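Aminopentol aminotransferase (PDB 6HBS) transfers the amino group of aminopentol, the hydrolysed form of fumonisin B1, preferentially to pyruvate, using pyridoxal 5'-phosphate as cofactor. Local coordinates at residues D57-Y62 / G369-P374; H199-D204 / H373-M378. All coordinates share one frame; numbering follows the deposited sequence.

Contact 1 (D57-Y62 / G369-P374); sequences DYMCAY and GVYVHP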
loop_
_atom_site.group_PDB
_atom_site.type_symbol
_atom_site.label_atom_id
_atom_site.label_comp_id
_atom_site.label_asym_id
_atom_site.label_seq_id
_atom_site.Cartn_x
_atom_site.Cartn_y
_atom_site.Cartn_z
ATOM N N ASP A 57 -4.214 8.704 23.977
ATOM C CA ASP A 57 -3.684 8.953 22.639
ATOM C C ASP A 57 -4.636 9.844 21.822
ATOM O O ASP A 57 -5.648 9.372 21.364
ATOM C CB ASP A 57 -3.413 7.613 21.958
ATOM C CG ASP A 57 -3.050 7.722 20.486
ATOM O OD1 ASP A 57 -2.416 8.726 20.109
ATOM O OD2 ASP A 57 -3.500 6.840 19.730
ATOM N N TYR A 58 -4.273 11.118 21.598
ATOM C CA TYR A 58 -5.109 12.015 20.787
ATOM C C TYR A 58 -4.641 12.034 19.325
ATOM O O TYR A 58 -5.161 12.810 18.542
ATOM C CB TYR A 58 -5.226 13.415 21.422
ATOM C CG TYR A 58 -6.064 13.363 22.670
ATOM C CD1 TYR A 58 -7.443 13.339 22.583
ATOM C CD2 TYR A 58 -5.492 13.179 23.909
ATOM C CE1 TYR A 58 -8.240 13.221 23.716
ATOM C CE2 TYR A 58 -6.268 13.027 25.051
ATOM C CZ TYR A 58 -7.649 13.088 24.959
ATOM O OH TYR A 58 -8.447 12.933 26.055
ATOM N N MET A 59 -3.727 11.138 18.939
ATOM C CA MET A 59 -3.426 10.954 17.502
ATOM C C MET A 59 -4.285 9.846 16.890
ATOM O O MET A 59 -4.487 9.820 15.685
ATOM C CB MET A 59 -1.964 10.600 17.258
ATOM C CG MET A 59 -0.990 11.629 17.687
ATOM S SD MET A 59 -1.561 13.307 17.442
ATOM C CE MET A 59 -1.703 13.472 15.676
ATOM N N CYS A 60 -4.802 8.940 17.713
ATOM C CA CYS A 60 -5.532 7.744 17.204
ATOM C C CYS A 60 -4.742 7.131 16.024
ATOM O O CYS A 60 -5.281 6.833 14.960
ATOM C CB CYS A 60 -6.935 8.060 16.723
ATOM S SG CYS A 60 -8.057 8.676 18.001
ATOM N N ALA A 61 -3.450 6.944 16.244
ATOM C CA ALA A 61 -2.558 6.293 15.269
ATOM C C ALA A 61 -2.503 7.105 13.958
ATOM O O ALA A 61 -2.235 6.549 12.901
ATOM C CB ALA A 61 -3.049 4.872 15.054
ATOM N N TYR A 62 -2.757 8.420 14.049
ATOM C CA TYR A 62 -2.821 9.399 12.929
ATOM C C TYR A 62 -4.030 9.126 12.054
ATOM O O TYR A 62 -4.002 9.374 10.876
ATOM C CB TYR A 62 -1.528 9.431 12.101
ATOM C CG TYR A 62 -0.426 10.219 12.747
ATOM C CD1 TYR A 62 0.424 9.655 13.682
ATOM C CD2 TYR A 62 -0.228 11.545 12.413
ATOM C CE1 TYR A 62 1.431 10.399 14.283
ATOM C CE2 TYR A 62 0.787 12.297 12.977
ATOM C CZ TYR A 62 1.621 11.719 13.910
ATOM O OH TYR A 62 2.602 12.488 14.459
ATOM N N GLY A 369 0.918 11.851 31.021
ATOM C CA GLY A 369 0.322 10.693 30.370
ATOM C C GLY A 369 -0.702 11.050 29.305
ATOM O O GLY A 369 -1.673 10.344 29.149
ATOM N N VAL A 370 -0.464 12.127 28.554
ATOM C CA VAL A 370 -1.329 12.534 27.467
ATOM C C VAL A 370 -0.438 12.777 26.250
ATOM O O VAL A 370 0.604 13.392 26.388
ATOM C CB VAL A 370 -2.113 13.804 27.834
ATOM C CG1 VAL A 370 -2.780 14.466 26.645
ATOM C CG2 VAL A 370 -3.113 13.513 28.938
ATOM N N TYR A 371 -0.847 12.233 25.099
ATOM C CA TYR A 371 -0.160 12.471 23.846
ATOM C C TYR A 371 -1.023 13.413 23.008
ATOM O O TYR A 371 -2.023 13.003 22.443
ATOM C CB TYR A 371 0.103 11.158 23.097
ATOM C CG TYR A 371 1.128 11.230 21.987
ATOM C CD1 TYR A 371 0.905 11.978 20.835
ATOM C CD2 TYR A 371 2.323 10.525 22.076
ATOM C CE1 TYR A 371 1.848 12.029 19.808
ATOM C CE2 TYR A 371 3.271 10.559 21.055
ATOM C CZ TYR A 371 3.026 11.308 19.916
ATOM O OH TYR A 371 3.955 11.336 18.931
ATOM N N VAL A 372 -0.565 14.655 22.890
ATOM C CA VAL A 372 -1.148 15.653 22.015
ATOM C C VAL A 372 -0.036 16.201 21.107
ATOM O O VAL A 372 1.157 16.057 21.391
ATOM C CB VAL A 372 -1.799 16.796 22.811
ATOM C CG1 VAL A 372 -3.068 16.354 23.499
ATOM C CG2 VAL A 372 -0.822 17.438 23.787
ATOM N N HIS A 373 -0.437 16.844 20.012
ATOM C CA HIS A 373 0.474 17.149 18.932
ATOM C C HIS A 373 0.516 18.645 18.695
ATOM O O HIS A 373 -0.530 19.257 18.530
ATOM C CB HIS A 373 0.084 16.389 17.664
ATOM C CG HIS A 373 1.203 16.241 16.679
ATOM N ND1 HIS A 373 1.837 17.317 16.083
ATOM C CD2 HIS A 373 1.749 15.135 16.128
ATOM C CE1 HIS A 373 2.777 16.875 15.274
ATOM N NE2 HIS A 373 2.751 15.534 15.285
ATOM N N PRO A 374 1.716 19.271 18.678
ATOM C CA PRO A 374 1.817 20.716 18.497
ATOM C C PRO A 374 1.732 21.252 17.062
ATOM O O PRO A 374 1.625 22.481 16.931
ATOM C CB PRO A 374 3.218 21.008 19.055
ATOM C CG PRO A 374 3.999 19.796 18.711
ATOM C CD PRO A 374 3.029 18.664 18.949
HETATM O O HOH W 1 4.151 11.355 16.215
#
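A single water joins the phenol ends of Y62 and Y371: it sits 2.6 Å from Y62 OH, near the plane of that ring, and makes a second hydrogen bond to Y371 OH. Y62 OH also lies at the edge of the H373 imidazole, near its plane, 3.2 Å from H373 NE2. M59 packs against all three rings. Its CG lies 3.6 Å from Y371 CE1, and its chain then bends twice (chi2 -36°, chi3 -65°), which carries SD to within 3.5 Å of H373 CB and brings CE over a face of the Y62 ring. M59 SD lies at the edge of the H373 ring and obliquely to the Y371 ring, the latter a Met-aromatic contact.

The backbone supplies the register. Y58 N donates to Y371 O (3.1 Å), and D57 pairs with Y371 in a parallel bridge that sets strand 370-371 at the margin of a four-stranded mixed sheet. The chain leaves that sheet through an Asx turn, M59 N reaching D57 OD1 from above the carboxylate plane; OD2 is held by Y69. Next to the bridge, Y58 CD2 packs on the CG1 methyls of V372 (4.0 Å) and V370, while its hydroxyl bonds T392. T89 of the second subunit packs on M59, Y62 and Y371. With every touching residue buried, the shared water gives both phenols a polar partner, and it links Y62, about 7 Å from the cofactor by side chain, to the sheet margin.

Contact 2 (H199-D204 / H373-M378); sequences HEVFED and HPYHNM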
loop_
_atom_site.group_PDB
_atom_site.type_symbol
_atom_site.label_atom_id
_atom_site.label_comp_id
_atom_site.label_asym_id
_atom_site.label_seq_id
_atom_site.Cartn_x
_atom_site.Cartn_y
_atom_site.Cartn_z
ATOM N N HIS A 199 -7.200 20.746 6.625
ATOM C CA HIS A 199 -6.558 19.967 7.683
ATOM C C HIS A 199 -5.095 19.727 7.313
ATOM O O HIS A 199 -4.744 18.675 6.755
ATOM C CB HIS A 199 -7.353 18.690 8.036
ATOM C CG HIS A 199 -7.775 17.794 6.907
ATOM N ND1 HIS A 199 -6.885 17.270 5.980
ATOM C CD2 HIS A 199 -8.976 17.244 6.618
ATOM C CE1 HIS A 199 -7.551 16.480 5.147
ATOM N NE2 HIS A 199 -8.833 16.424 5.526
ATOM N N GLU A 200 -4.244 20.723 7.607
ATOM C CA GLU A 200 -2.823 20.642 7.253
ATOM C C GLU A 200 -1.949 21.033 8.437
ATOM O O GLU A 200 -2.379 21.782 9.323
ATOM C CB GLU A 200 -2.521 21.540 6.045
ATOM C CG GLU A 200 -3.364 21.188 4.822
ATOM C CD GLU A 200 -3.181 19.771 4.292
ATOM O OE1 GLU A 200 -4.117 19.234 3.642
ATOM O OE2 GLU A 200 -2.106 19.220 4.495
ATOM N N VAL A 201 -0.685 20.598 8.360
ATOM C CA VAL A 201 0.303 20.821 9.399
ATOM C C VAL A 201 0.699 22.299 9.486
ATOM O O VAL A 201 0.723 23.016 8.500
ATOM C CB VAL A 201 1.546 19.927 9.239
ATOM C CG1 VAL A 201 1.160 18.460 9.389
ATOM C CG2 VAL A 201 2.283 20.204 7.928
ATOM N N PHE A 202 1.021 22.716 10.718
ATOM C CA PHE A 202 1.525 24.059 11.029
ATOM C C PHE A 202 0.539 25.149 10.610
ATOM O O PHE A 202 0.921 26.303 10.526
ATOM C CB PHE A 202 2.893 24.291 10.374
ATOM C CG PHE A 202 3.998 23.457 10.965
ATOM C CD1 PHE A 202 4.558 23.800 12.186
ATOM C CD2 PHE A 202 4.448 22.313 10.330
ATOM C CE1 PHE A 202 5.579 23.039 12.727
ATOM C CE2 PHE A 202 5.453 21.535 10.877
ATOM C CZ PHE A 202 6.008 21.897 12.080
ATOM N N GLU A 203 -0.730 24.808 10.401
ATOM C CA GLU A 203 -1.698 25.761 9.917
ATOM C C GLU A 203 -3.027 25.529 10.649
ATOM O O GLU A 203 -3.412 24.371 10.914
ATOM C CB GLU A 203 -1.806 25.613 8.393
ATOM C CG GLU A 203 -2.822 26.542 7.753
ATOM C CD GLU A 203 -3.025 26.305 6.255
ATOM O OE1 GLU A 203 -4.099 26.679 5.739
ATOM O OE2 GLU A 203 -2.116 25.729 5.624
ATOM N N ASP A 204 -3.725 26.632 10.962
ATOM C CA ASP A 204 -5.054 26.591 11.552
ATOM C C ASP A 204 -5.977 25.873 10.576
ATOM O O ASP A 204 -5.824 25.977 9.341
ATOM C CB ASP A 204 -5.598 27.985 11.909
ATOM C CG ASP A 204 -4.810 28.708 13.006
ATOM O OD1 ASP A 204 -4.429 28.076 14.008
ATOM O OD2 ASP A 204 -4.553 29.912 12.844
ATOM N N HIS A 373 -0.437 16.844 20.012
ATOM C CA HIS A 373 0.474 17.149 18.932
ATOM C C HIS A 373 0.516 18.645 18.695
ATOM O O HIS A 373 -0.530 19.257 18.530
ATOM C CB HIS A 373 0.084 16.389 17.664
ATOM C CG HIS A 373 1.203 16.241 16.679
ATOM N ND1 HIS A 373 1.837 17.317 16.083
ATOM C CD2 HIS A 373 1.749 15.135 16.128
ATOM C CE1 HIS A 373 2.777 16.875 15.274
ATOM N NE2 HIS A 373 2.751 15.534 15.285
ATOM N N PRO A 374 1.716 19.271 18.678
ATOM C CA PRO A 374 1.817 20.716 18.497
ATOM C C PRO A 374 1.732 21.252 17.062
ATOM O O PRO A 374 1.625 22.481 16.931
ATOM C CB PRO A 374 3.218 21.008 19.055
ATOM C CG PRO A 374 3.999 19.796 18.711
ATOM C CD PRO A 374 3.029 18.664 18.949
ATOM N N TYR A 375 1.751 20.384 16.014
ATOM C CA TYR A 375 1.655 20.930 14.623
ATOM C C TYR A 375 0.674 20.169 13.706
ATOM O O TYR A 375 0.314 20.689 12.649
ATOM C CB TYR A 375 3.059 21.136 14.027
ATOM C CG TYR A 375 3.843 19.905 13.675
ATOM C CD1 TYR A 375 3.480 19.101 12.596
ATOM C CD2 TYR A 375 4.972 19.550 14.393
ATOM C CE1 TYR A 375 4.207 17.968 12.244
ATOM C CE2 TYR A 375 5.702 18.411 14.066
ATOM C CZ TYR A 375 5.329 17.629 12.979
ATOM O OH TYR A 375 6.033 16.507 12.667
ATOM N N HIS A 376 0.209 18.985 14.103
ATOM C CA HIS A 376 -0.652 18.132 13.289
ATOM C C HIS A 376 -1.988 17.996 13.994
ATOM O O HIS A 376 -2.034 17.864 15.231
ATOM C CB HIS A 376 -0.011 16.753 13.072
ATOM C CG HIS A 376 -0.683 15.861 12.071
ATOM N ND1 HIS A 376 -1.932 15.293 12.293
ATOM C CD2 HIS A 376 -0.250 15.387 10.870
ATOM C CE1 HIS A 376 -2.262 14.536 11.257
ATOM N NE2 HIS A 376 -1.229 14.572 10.358
ATOM N N ASN A 377 -3.074 17.954 13.226
ATOM C CA ASN A 377 -4.366 17.806 13.847
ATOM C C ASN A 377 -4.434 16.471 14.586
ATOM O O ASN A 377 -3.756 15.498 14.224
ATOM C CB ASN A 377 -5.558 17.913 12.892
ATOM C CG ASN A 377 -5.699 16.717 11.979
ATOM O OD1 ASN A 377 -5.073 16.676 10.927
ATOM N ND2 ASN A 377 -6.500 15.730 12.379
ATOM N N MET A 378 -5.266 16.474 15.641
ATOM C CA MET A 378 -5.532 15.313 16.460
ATOM C C MET A 378 -6.853 14.681 16.051
ATOM O O MET A 378 -7.511 15.125 15.111
ATOM C CB MET A 378 -5.492 15.734 17.932
ATOM C CG MET A 378 -4.070 15.956 18.344
ATOM S SD MET A 378 -3.879 16.925 19.846
ATOM C CE MET A 378 -4.073 18.576 19.181
#
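Y375 lays its side chain along one face of the F202 ring, beginning at CB, which stands 3.5 Å from the ring centroid and only 16° off its normal, a CH-pi contact. Next out, Y375 CG meets F202 CZ at 3.3 Å, and CD1 and CD2 lie over CE2 and CZ. By CE1 and CE2 the overlap is thinning, each being 4.0 Å from its nearest F202 carbon. The rings thus form an offset stack, planes 10° from parallel. Chi1 of 71°, with CG of Y375 between its own backbone N and carbonyl carbon, sets the ring between F202 and H373; on its opposite face H373 points CE1 at the ring centre, edge-to-face. H373 ND1 in turn accepts from Y375 N, almost exactly in the imidazole plane.

F202 occupies the third position of a type II beta turn, E200 to E203, with positive phi; its N donates to Y375 O (2.9 Å). The turn follows strand 197-198 and H199, whose side chain lines the pyridoxal phosphate pocket. Cutting F202 back to an alanine is likely to leave one face of Y375 without its stack and the neighbouring F355 without its edge-to-face partner. Beside the stack, V201 CB approaches the Y375 edge, and V201 CG1 reaches H376 CD2 at 3.7 Å. That imidazole is fixed in rotation by H376 ND1 donating to N377 O (2.7 Å), in the ring plane, while the N377 amide uses OD1 to accept from R233, another residue of the cofactor pocket.

Contacts 1 and 2 have centres about 12 Å apart and end on one continuous run, 369-378, sharing H373 and P374. Along the chain 57-62 comes first, then 199-204, and last this run, which holds strand 370-371 and the start of the loop leading to helix 386-405. Contact 1 belongs to the four-stranded mixed sheet and touches the second subunit; contact 2 joins two loops within one chain. M378 packs against Y58, M59 and V372, tying the two directly, and helix 356-367 lies against both. Together they join segments distant in sequence near the cofactor of this class-III aminotransferase: the H199 side chain is about 4 Å from it and that of Y62 about 7 Å.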